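Local coordinates for SidF, inhibitor of growth family, member 3 (Legionella pneumophila subsp. pneumophila, PDB 4FYE), which probably acts as a phosphoinositide phosphatase, removing a phosphate group from phosphatidylinositol phosphates at membranes, at residues Ser179-Ala191 with Glu198-Tyr210. The protein carries 1 engineered substitution. Numbering follows the deposited sequence.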
ATOM      1  N   SER A 179       0.855  17.224   1.313  1.00 76.66           N
ATOM      2  CA  SER A 179      -0.120  16.538   2.166  1.00 74.53           C
ATOM      3  C   SER A 179      -1.466  17.252   2.409  1.00 79.22           C
ATOM      4  O   SER A 179      -2.491  16.592   2.477  1.00 85.50           O
ATOM      5  CB  SER A 179       0.525  16.151   3.490  1.00 77.84           C
ATOM      6  OG  SER A 179       1.697  15.368   3.273  1.00 76.93           O
ATOM      7  N   HIS A 180      -1.497  18.578   2.541  1.00 90.59           N
ATOM      8  CA  HIS A 180      -2.790  19.244   2.678  1.00 87.53           C
ATOM      9  C   HIS A 180      -3.760  18.981   1.537  1.00 86.35           C
ATOM     10  O   HIS A 180      -4.951  19.222   1.693  1.00 88.99           O
ATOM     11  CB  HIS A 180      -2.667  20.754   2.950  1.00101.19           C
ATOM     12  CG  HIS A 180      -4.021  21.466   3.100  1.00111.37           C
ATOM     13  ND1 HIS A 180      -4.543  22.258   2.132  1.00114.40           N
ATOM     14  CD2 HIS A 180      -4.974  21.434   4.129  1.00117.61           C
ATOM     15  CE1 HIS A 180      -5.749  22.732   2.527  1.00113.76           C
ATOM     16  NE2 HIS A 180      -6.013  22.230   3.747  1.00119.87           N
ATOM     17  N   ASN A 181      -3.311  18.500   0.380  1.00 83.63           N
ATOM     18  CA  ASN A 181      -4.291  18.288  -0.704  1.00 83.50           C
ATOM     19  C   ASN A 181      -3.829  17.342  -1.791  1.00 80.25           C
ATOM     20  O   ASN A 181      -3.252  17.759  -2.813  1.00 80.51           O
ATOM     21  CB  ASN A 181      -4.773  19.620  -1.301  1.00 91.08           C
ATOM     22  CG  ASN A 181      -6.264  19.609  -1.649  1.00102.22           C
ATOM     23  OD1 ASN A 181      -6.915  20.669  -1.715  1.00 95.42           O
ATOM     24  ND2 ASN A 181      -6.811  18.415  -1.886  1.00 94.15           N
ATOM     25  N   ARG A 182      -4.071  16.056  -1.557  1.00 65.19           N
ATOM     26  CA  ARG A 182      -3.560  15.019  -2.454  1.00 58.34           C
ATOM     27  C   ARG A 182      -4.537  14.728  -3.608  1.00 51.20           C
ATOM     28  O   ARG A 182      -5.750  14.577  -3.427  1.00 47.51           O
ATOM     29  CB  ARG A 182      -3.206  13.730  -1.704  1.00 68.30           C
ATOM     30  CG  ARG A 182      -2.348  13.888  -0.450  1.00 71.58           C
ATOM     31  CD  ARG A 182      -3.174  13.674   0.812  1.00 76.91           C
ATOM     32  NE  ARG A 182      -3.243  12.270   1.282  1.00 93.90           N
ATOM     33  CZ  ARG A 182      -2.594  11.204   0.777  1.00 76.69           C
ATOM     34  NH1 ARG A 182      -1.774  11.301  -0.270  1.00 78.09           N
ATOM     35  NH2 ARG A 182      -2.789  10.015   1.320  1.00 66.51           N
ATOM     36  N   ASP A 183      -3.971  14.645  -4.795  1.00 44.72           N
ATOM     37  CA  ASP A 183      -4.699  14.408  -5.988  1.00 46.90           C
ATOM     38  C   ASP A 183      -4.987  12.894  -6.163  1.00 45.62           C
ATOM     39  O   ASP A 183      -4.225  12.013  -5.733  1.00 45.45           O
ATOM     40  CB  ASP A 183      -3.844  14.915  -7.152  1.00 45.11           C
ATOM     41  CG  ASP A 183      -3.658  16.413  -7.157  1.00 52.35           C
ATOM     42  OD1 ASP A 183      -4.455  17.159  -6.525  1.00 60.04           O
ATOM     43  OD2 ASP A 183      -2.688  16.868  -7.828  1.00 69.75           O
ATOM     44  N   THR A 184      -6.062  12.583  -6.833  1.00 39.34           N
ATOM     45  CA  THR A 184      -6.266  11.218  -7.240  1.00 43.11           C
ATOM     46  C   THR A 184      -5.398  10.928  -8.471  1.00 43.08           C
ATOM     47  O   THR A 184      -5.285  11.769  -9.349  1.00 43.94           O
ATOM     48  CB  THR A 184      -7.745  11.011  -7.588  1.00 41.36           C
ATOM     49  OG1 THR A 184      -8.498  10.971  -6.374  1.00 43.88           O
ATOM     50  CG2 THR A 184      -7.896   9.710  -8.199  1.00 38.77           C
ATOM     51  N   LEU A 185      -4.803   9.751  -8.546  1.00 40.00           N
ATOM     52  CA  LEU A 185      -3.971   9.502  -9.671  1.00 39.88           C
ATOM     53  C   LEU A 185      -4.445   8.312 -10.480  1.00 44.98           C
ATOM     54  O   LEU A 185      -4.699   7.215  -9.921  1.00 42.64           O
ATOM     55  CB  LEU A 185      -2.557   9.238  -9.200  1.00 38.92           C
ATOM     56  CG  LEU A 185      -2.075  10.148  -8.093  1.00 40.25           C
ATOM     57  CD1 LEU A 185      -0.827   9.436  -7.582  1.00 36.99           C
ATOM     58  CD2 LEU A 185      -1.746  11.560  -8.635  1.00 36.61           C
ATOM     59  N   ILE A 186      -4.517   8.519 -11.808  1.00 42.40           N
ATOM     60  CA  ILE A 186      -5.067   7.532 -12.726  1.00 39.38           C
ATOM     61  C   ILE A 186      -4.162   7.223 -13.918  1.00 37.72           C
ATOM     62  O   ILE A 186      -3.657   8.118 -14.599  1.00 36.84           O
ATOM     63  CB  ILE A 186      -6.441   7.980 -13.255  1.00 43.28           C
ATOM     64  CG1 ILE A 186      -7.368   8.282 -12.098  1.00 42.87           C
ATOM     65  CG2 ILE A 186      -7.129   6.841 -14.032  1.00 41.07           C
ATOM     66  CD1 ILE A 186      -8.787   8.578 -12.559  1.00 45.76           C
ATOM     67  N   HIS A 187      -3.954   5.945 -14.175  1.00 38.39           N
ATOM     68  CA  HIS A 187      -3.366   5.516 -15.436  1.00 38.20           C
ATOM     69  C   HIS A 187      -4.289   4.629 -16.201  1.00 43.21           C
ATOM     70  O   HIS A 187      -4.638   3.525 -15.700  1.00 41.67           O
ATOM     71  CB  HIS A 187      -2.114   4.756 -15.167  1.00 36.64           C
ATOM     72  CG  HIS A 187      -1.364   4.347 -16.405  1.00 38.44           C
ATOM     73  ND1 HIS A 187      -0.473   3.371 -16.393  1.00 37.98           N
ATOM     74  CD2 HIS A 187      -1.474   4.757 -17.719  1.00 39.89           C
ATOM     75  CE1 HIS A 187       0.058   3.211 -17.598  1.00 37.23           C
ATOM     76  NE2 HIS A 187      -0.595   4.038 -18.428  1.00 44.21           N
ATOM     77  N   ARG A 188      -4.669   5.081 -17.401  1.00 42.39           N
ATOM     78  CA  ARG A 188      -5.468   4.291 -18.369  1.00 44.99           C
ATOM     79  C   ARG A 188      -4.665   3.782 -19.563  1.00 45.58           C
ATOM     80  O   ARG A 188      -3.904   4.545 -20.191  1.00 42.06           O
ATOM     81  CB  ARG A 188      -6.525   5.196 -18.998  1.00 47.02           C
ATOM     82  CG  ARG A 188      -7.280   5.977 -17.932  1.00 52.35           C
ATOM     83  CD  ARG A 188      -8.230   7.032 -18.555  1.00 52.80           C
ATOM     84  NE  ARG A 188      -9.367   6.426 -19.230  1.00 53.18           N
ATOM     85  CZ  ARG A 188     -10.615   6.893 -19.154  1.00 60.85           C
ATOM     86  NH1 ARG A 188     -10.894   7.984 -18.442  1.00 58.53           N
ATOM     87  NH2 ARG A 188     -11.592   6.269 -19.796  1.00 61.17           N
ATOM     88  N   PHE A 189      -4.939   2.531 -19.934  1.00 46.13           N
ATOM     89  CA  PHE A 189      -4.241   1.806 -21.006  1.00 46.28           C
ATOM     90  C   PHE A 189      -5.002   0.516 -21.445  1.00 46.36           C
ATOM     91  O   PHE A 189      -5.648  -0.121 -20.632  1.00 53.95           O
ATOM     92  CB  PHE A 189      -2.813   1.374 -20.537  1.00 41.71           C
ATOM     93  CG  PHE A 189      -2.804   0.511 -19.247  1.00 41.53           C
ATOM     94  CD1 PHE A 189      -2.908   1.100 -17.981  1.00 36.96           C
ATOM     95  CD2 PHE A 189      -2.713  -0.903 -19.317  1.00 42.53           C
ATOM     96  CE1 PHE A 189      -2.983   0.323 -16.801  1.00 34.01           C
ATOM     97  CE2 PHE A 189      -2.758  -1.691 -18.138  1.00 41.07           C
ATOM     98  CZ  PHE A 189      -2.850  -1.072 -16.878  1.00 36.64           C
ATOM     99  N   LYS A 190      -4.861   0.093 -22.699  1.00 47.40           N
ATOM    100  CA  LYS A 190      -5.286  -1.244 -23.121  1.00 52.80           C
ATOM    101  C   LYS A 190      -4.249  -2.314 -22.760  1.00 55.17           C
ATOM    102  O   LYS A 190      -3.193  -2.387 -23.359  1.00 62.62           O
ATOM    103  CB  LYS A 190      -5.582  -1.243 -24.622  1.00 55.33           C
ATOM    104  CG  LYS A 190      -6.814  -0.403 -25.004  1.00 55.68           C
ATOM    105  CD  LYS A 190      -6.903  -0.000 -26.505  1.00 60.41           C
ATOM    106  CE  LYS A 190      -7.579  -1.069 -27.366  1.00 71.49           C
ATOM    107  NZ  LYS A 190      -8.979  -1.446 -26.948  1.00 66.47           N
ATOM    108  N   ALA A 191      -4.528  -3.135 -21.757  1.00 54.96           N
ATOM    109  CA  ALA A 191      -3.694  -4.298 -21.503  1.00 51.78           C
ATOM    110  C   ALA A 191      -3.723  -5.263 -22.685  1.00 56.46           C
ATOM    111  O   ALA A 191      -4.714  -5.333 -23.415  1.00 58.06           O
ATOM    112  CB  ALA A 191      -4.194  -5.005 -20.276  1.00 47.12           C
ATOM    113  N   GLU A 198     -13.005  -1.646 -24.998  1.00 67.93           N
ATOM    114  CA  GLU A 198     -12.596  -1.835 -23.582  1.00 71.05           C
ATOM    115  C   GLU A 198     -11.185  -1.287 -23.255  1.00 66.70           C
ATOM    116  O   GLU A 198     -10.352  -1.130 -24.142  1.00 67.10           O
ATOM    117  CB  GLU A 198     -12.825  -3.293 -23.080  1.00 69.44           C
ATOM    118  CG  GLU A 198     -14.207  -3.454 -22.446  1.00 70.82           C
ATOM    119  CD  GLU A 198     -14.583  -4.867 -22.010  1.00 80.61           C
ATOM    120  OE1 GLU A 198     -13.715  -5.663 -21.579  1.00 75.64           O
ATOM    121  OE2 GLU A 198     -15.809  -5.175 -22.073  1.00 93.69           O
ATOM    122  N   GLU A 199     -10.952  -0.930 -22.000  1.00 64.64           N
ATOM    123  CA  GLU A 199      -9.607  -0.530 -21.560  1.00 66.14           C
ATOM    124  C   GLU A 199      -9.429  -0.747 -20.075  1.00 61.33           C
ATOM    125  O   GLU A 199     -10.409  -0.758 -19.319  1.00 58.81           O
ATOM    126  CB  GLU A 199      -9.282   0.922 -21.925  1.00 66.11           C
ATOM    127  CG  GLU A 199     -10.102   1.991 -21.198  1.00 74.76           C
ATOM    128  CD  GLU A 199      -9.528   3.404 -21.405  1.00 82.14           C
ATOM    129  OE1 GLU A 199     -10.022   4.382 -20.794  1.00 81.56           O
ATOM    130  OE2 GLU A 199      -8.551   3.549 -22.175  1.00 82.17           O
ATOM    131  N   GLN A 200      -8.179  -0.884 -19.655  1.00 50.25           N
ATOM    132  CA  GLN A 200      -7.926  -1.080 -18.267  1.00 45.46           C
ATOM    133  C   GLN A 200      -7.490   0.224 -17.559  1.00 43.91           C
ATOM    134  O   GLN A 200      -7.197   1.241 -18.215  1.00 42.81           O
ATOM    135  CB  GLN A 200      -6.885  -2.190 -18.128  1.00 47.76           C
ATOM    136  CG  GLN A 200      -7.413  -3.624 -18.271  1.00 44.06           C
ATOM    137  CD  GLN A 200      -8.024  -3.922 -19.642  1.00 52.37           C
ATOM    138  OE1 GLN A 200      -9.178  -4.384 -19.696  1.00 51.49           O
ATOM    139  NE2 GLN A 200      -7.262  -3.689 -20.756  1.00 45.74           N
ATOM    140  N   PHE A 201      -7.440   0.201 -16.220  1.00 41.84           N
ATOM    141  CA  PHE A 201      -6.962   1.374 -15.442  1.00 38.72           C
ATOM    142  C   PHE A 201      -6.426   0.932 -14.091  1.00 39.65           C
ATOM    143  O   PHE A 201      -6.789  -0.149 -13.582  1.00 36.26           O
ATOM    144  CB  PHE A 201      -8.064   2.373 -15.179  1.00 38.24           C
ATOM    145  CG  PHE A 201      -9.221   1.785 -14.457  1.00 39.17           C
ATOM    146  CD1 PHE A 201     -10.278   1.244 -15.158  1.00 45.43           C
ATOM    147  CD2 PHE A 201      -9.278   1.808 -13.061  1.00 40.82           C
ATOM    148  CE1 PHE A 201     -11.375   0.682 -14.472  1.00 51.34           C
ATOM    149  CE2 PHE A 201     -10.344   1.249 -12.371  1.00 41.85           C
ATOM    150  CZ  PHE A 201     -11.384   0.675 -13.070  1.00 47.68           C
ATOM    151  N   ILE A 202      -5.595   1.798 -13.508  1.00 38.96           N
ATOM    152  CA  ILE A 202      -5.175   1.694 -12.142  1.00 41.54           C
ATOM    153  C   ILE A 202      -5.216   3.099 -11.549  1.00 43.90           C
ATOM    154  O   ILE A 202      -4.736   4.041 -12.173  1.00 40.97           O
ATOM    155  CB  ILE A 202      -3.706   1.238 -12.025  1.00 44.32           C
ATOM    156  CG1 ILE A 202      -3.440  -0.044 -12.785  1.00 42.90           C
ATOM    157  CG2 ILE A 202      -3.348   1.026 -10.537  1.00 43.24           C
ATOM    158  CD1 ILE A 202      -1.972  -0.190 -13.094  1.00 41.72           C
ATOM    159  N   MET A 203      -5.718   3.226 -10.321  1.00 41.21           N
ATOM    160  CA  MET A 203      -5.713   4.515  -9.679  1.00 40.36           C
ATOM    161  C   MET A 203      -5.319   4.433  -8.209  1.00 39.18           C
ATOM    162  O   MET A 203      -5.339   3.376  -7.642  1.00 40.83           O
ATOM    163  CB  MET A 203      -7.054   5.183  -9.837  1.00 46.82           C
ATOM    164  CG  MET A 203      -8.238   4.290  -9.568  1.00 41.88           C
ATOM    165  SD  MET A 203      -9.738   5.344  -9.609  1.00 48.74           S
ATOM    166  CE  MET A 203     -10.269   5.355 -11.331  1.00 37.46           C
ATOM    167  N   TYR A 204      -4.839   5.542  -7.663  1.00 39.76           N
ATOM    168  CA  TYR A 204      -4.458   5.712  -6.300  1.00 37.78           C
ATOM    169  C   TYR A 204      -5.348   6.850  -5.891  1.00 38.79           C
ATOM    170  O   TYR A 204      -5.316   7.953  -6.518  1.00 40.40           O
ATOM    171  CB  TYR A 204      -2.947   6.074  -6.130  1.00 43.47           C
ATOM    172  CG  TYR A 204      -1.926   4.908  -6.247  1.00 45.98           C
ATOM    173  CD1 TYR A 204      -2.269   3.680  -6.761  1.00 48.73           C
ATOM    174  CD2 TYR A 204      -0.622   5.074  -5.864  1.00 52.80           C
ATOM    175  CE1 TYR A 204      -1.353   2.637  -6.849  1.00 53.39           C
ATOM    176  CE2 TYR A 204       0.330   4.050  -5.990  1.00 47.78           C
ATOM    177  CZ  TYR A 204      -0.031   2.836  -6.466  1.00 50.99           C
ATOM    178  OH  TYR A 204       0.925   1.830  -6.580  1.00 45.85           O
ATOM    179  N   ILE A 205      -6.232   6.545  -4.924  1.00 37.08           N
ATOM    180  CA  ILE A 205      -7.102   7.517  -4.366  1.00 36.23           C
ATOM    181  C   ILE A 205      -6.599   7.730  -2.961  1.00 38.54           C
ATOM    182  O   ILE A 205      -6.477   6.802  -2.202  1.00 41.55           O
ATOM    183  CB  ILE A 205      -8.535   7.038  -4.334  1.00 38.25           C
ATOM    184  CG1 ILE A 205      -9.038   6.681  -5.732  1.00 35.38           C
ATOM    185  CG2 ILE A 205      -9.449   8.128  -3.752  1.00 40.44           C
ATOM    186  CD1 ILE A 205     -10.282   5.785  -5.625  1.00 34.11           C
ATOM    187  N   PRO A 206      -6.249   8.953  -2.629  1.00 43.17           N
ATOM    188  CA  PRO A 206      -5.697   9.210  -1.302  1.00 42.14           C
ATOM    189  C   PRO A 206      -6.773   8.936  -0.263  1.00 47.01           C
ATOM    190  O   PRO A 206      -7.910   9.376  -0.383  1.00 47.54           O
ATOM    191  CB  PRO A 206      -5.470  10.705  -1.296  1.00 44.52           C
ATOM    192  CG  PRO A 206      -5.685  11.186  -2.692  1.00 44.40           C
ATOM    193  CD  PRO A 206      -6.556  10.194  -3.377  1.00 47.33           C
ATOM    194  N   CYS A 207      -6.417   8.279   0.803  1.00 49.52           N
ATOM    195  CA  CYS A 207      -7.398   8.139   1.812  1.00 56.14           C
ATOM    196  C   CYS A 207      -6.755   8.421   3.116  1.00 58.07           C
ATOM    197  O   CYS A 207      -5.551   8.645   3.184  1.00 63.12           O
ATOM    198  CB  CYS A 207      -7.924   6.702   1.806  1.00 55.58           C
ATOM    199  SG  CYS A 207      -6.570   5.569   2.020  1.00 60.42           S
ATOM    200  N   GLY A 208      -7.575   8.332   4.151  1.00 65.53           N
ATOM    201  CA  GLY A 208      -7.138   8.492   5.510  1.00 65.88           C
ATOM    202  C   GLY A 208      -7.699   9.801   6.004  1.00 65.15           C
ATOM    203  O   GLY A 208      -7.836  10.763   5.238  1.00 63.73           O
ATOM    204  N   ARG A 209      -8.000   9.817   7.293  1.00 55.54           N
ATOM    205  CA  ARG A 209      -8.638  10.902   7.937  1.00 54.04           C
ATOM    206  C   ARG A 209      -8.285  10.720   9.409  1.00 54.66           C
ATOM    207  O   ARG A 209      -8.149   9.605   9.894  1.00 56.68           O
ATOM    208  CB  ARG A 209     -10.135  10.789   7.665  1.00 58.32           C
ATOM    209  CG  ARG A 209     -11.011  11.708   8.458  1.00 65.43           C
ATOM    210  CD  ARG A 209     -12.457  11.525   8.076  1.00 77.19           C
ATOM    211  NE  ARG A 209     -13.204  12.768   8.253  1.00 90.04           N
ATOM    212  CZ  ARG A 209     -13.402  13.667   7.288  1.00 93.24           C
ATOM    213  NH1 ARG A 209     -12.899  13.463   6.065  1.00 84.28           N
ATOM    214  NH2 ARG A 209     -14.110  14.767   7.548  1.00 95.06           N
ATOM    215  N   TYR A 210      -8.083  11.817  10.127  1.00 59.82           N
ATOM    216  CA  TYR A 210      -7.657  11.718  11.522  1.00 56.63           C
ATOM    217  C   TYR A 210      -8.722  11.116  12.441  1.00 54.63           C
ATOM    218  O   TYR A 210      -9.905  11.428  12.309  1.00 53.55           O
ATOM    219  CB  TYR A 210      -7.304  13.101  12.031  1.00 57.87           C
ATOM    220  CG  TYR A 210      -6.023  13.647  11.496  1.00 63.29           C
ATOM    221  CD1 TYR A 210      -4.850  12.906  11.554  1.00 64.57           C
ATOM    222  CD2 TYR A 210      -5.962  14.941  10.973  1.00 72.14           C
ATOM    223  CE1 TYR A 210      -3.644  13.430  11.080  1.00 67.91           C
ATOM    224  CE2 TYR A 210      -4.763  15.488  10.498  1.00 72.92           C
ATOM    225  CZ  TYR A 210      -3.606  14.741  10.564  1.00 72.09           C
ATOM    226  OH  TYR A 210      -2.425  15.271  10.084  1.00 69.88           O
TER
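P206 lies over the centre of one face of the R182 guanidinium, its CB 3.6 Å from R182 CZ, while the backbone oxygen of C207 sits near that group's plane at the edge. R182 reaches the proline because its chain bends at chi2 and again at chi3. Seven residues further along, the F189 ring takes Q200 CB over one face, offset toward the rim, and I202 CD1 at its edge, 3.9 Å from F189 CE1. The R188 guanidinium instead offers its own edge to a carboxylate: E199 OE1 lies in its plane and receives both R188 NE (2.7 Å) and R188 NH2 (2.6 Å), a side-on salt bridge to a single oxygen, with the two planar groups turned 53° apart. R188 NH1 is hydrogen-bonded to the backbone oxygen of L17.

The segments form an antiparallel beta hairpin, to whose ladder R188 and F189 themselves belong, strands 184-189 and 199-206 running 177° apart. Its ladder alternates hydrogen-bonded pairs, such as H187 with I202 (H187 N to I202 O 2.9 Å), with non-hydrogen-bonded ones, such as I186 with M203, whose side chains lie alongside each other, I186 CD1 3.8 Å from M203 CE. The hairpin occupies the middle of a mixed sheet, flanked by strands 50-55 and 247-254; helix 701-712 covers the face bearing L185 and H187.

The chemistry thus divides: backbone bonds and apolar side chains join the buried middle, while charge pairing is kept to a partly exposed place, where the nearby R254 probably makes the E199 carboxylate a welcome counter-charge for R188.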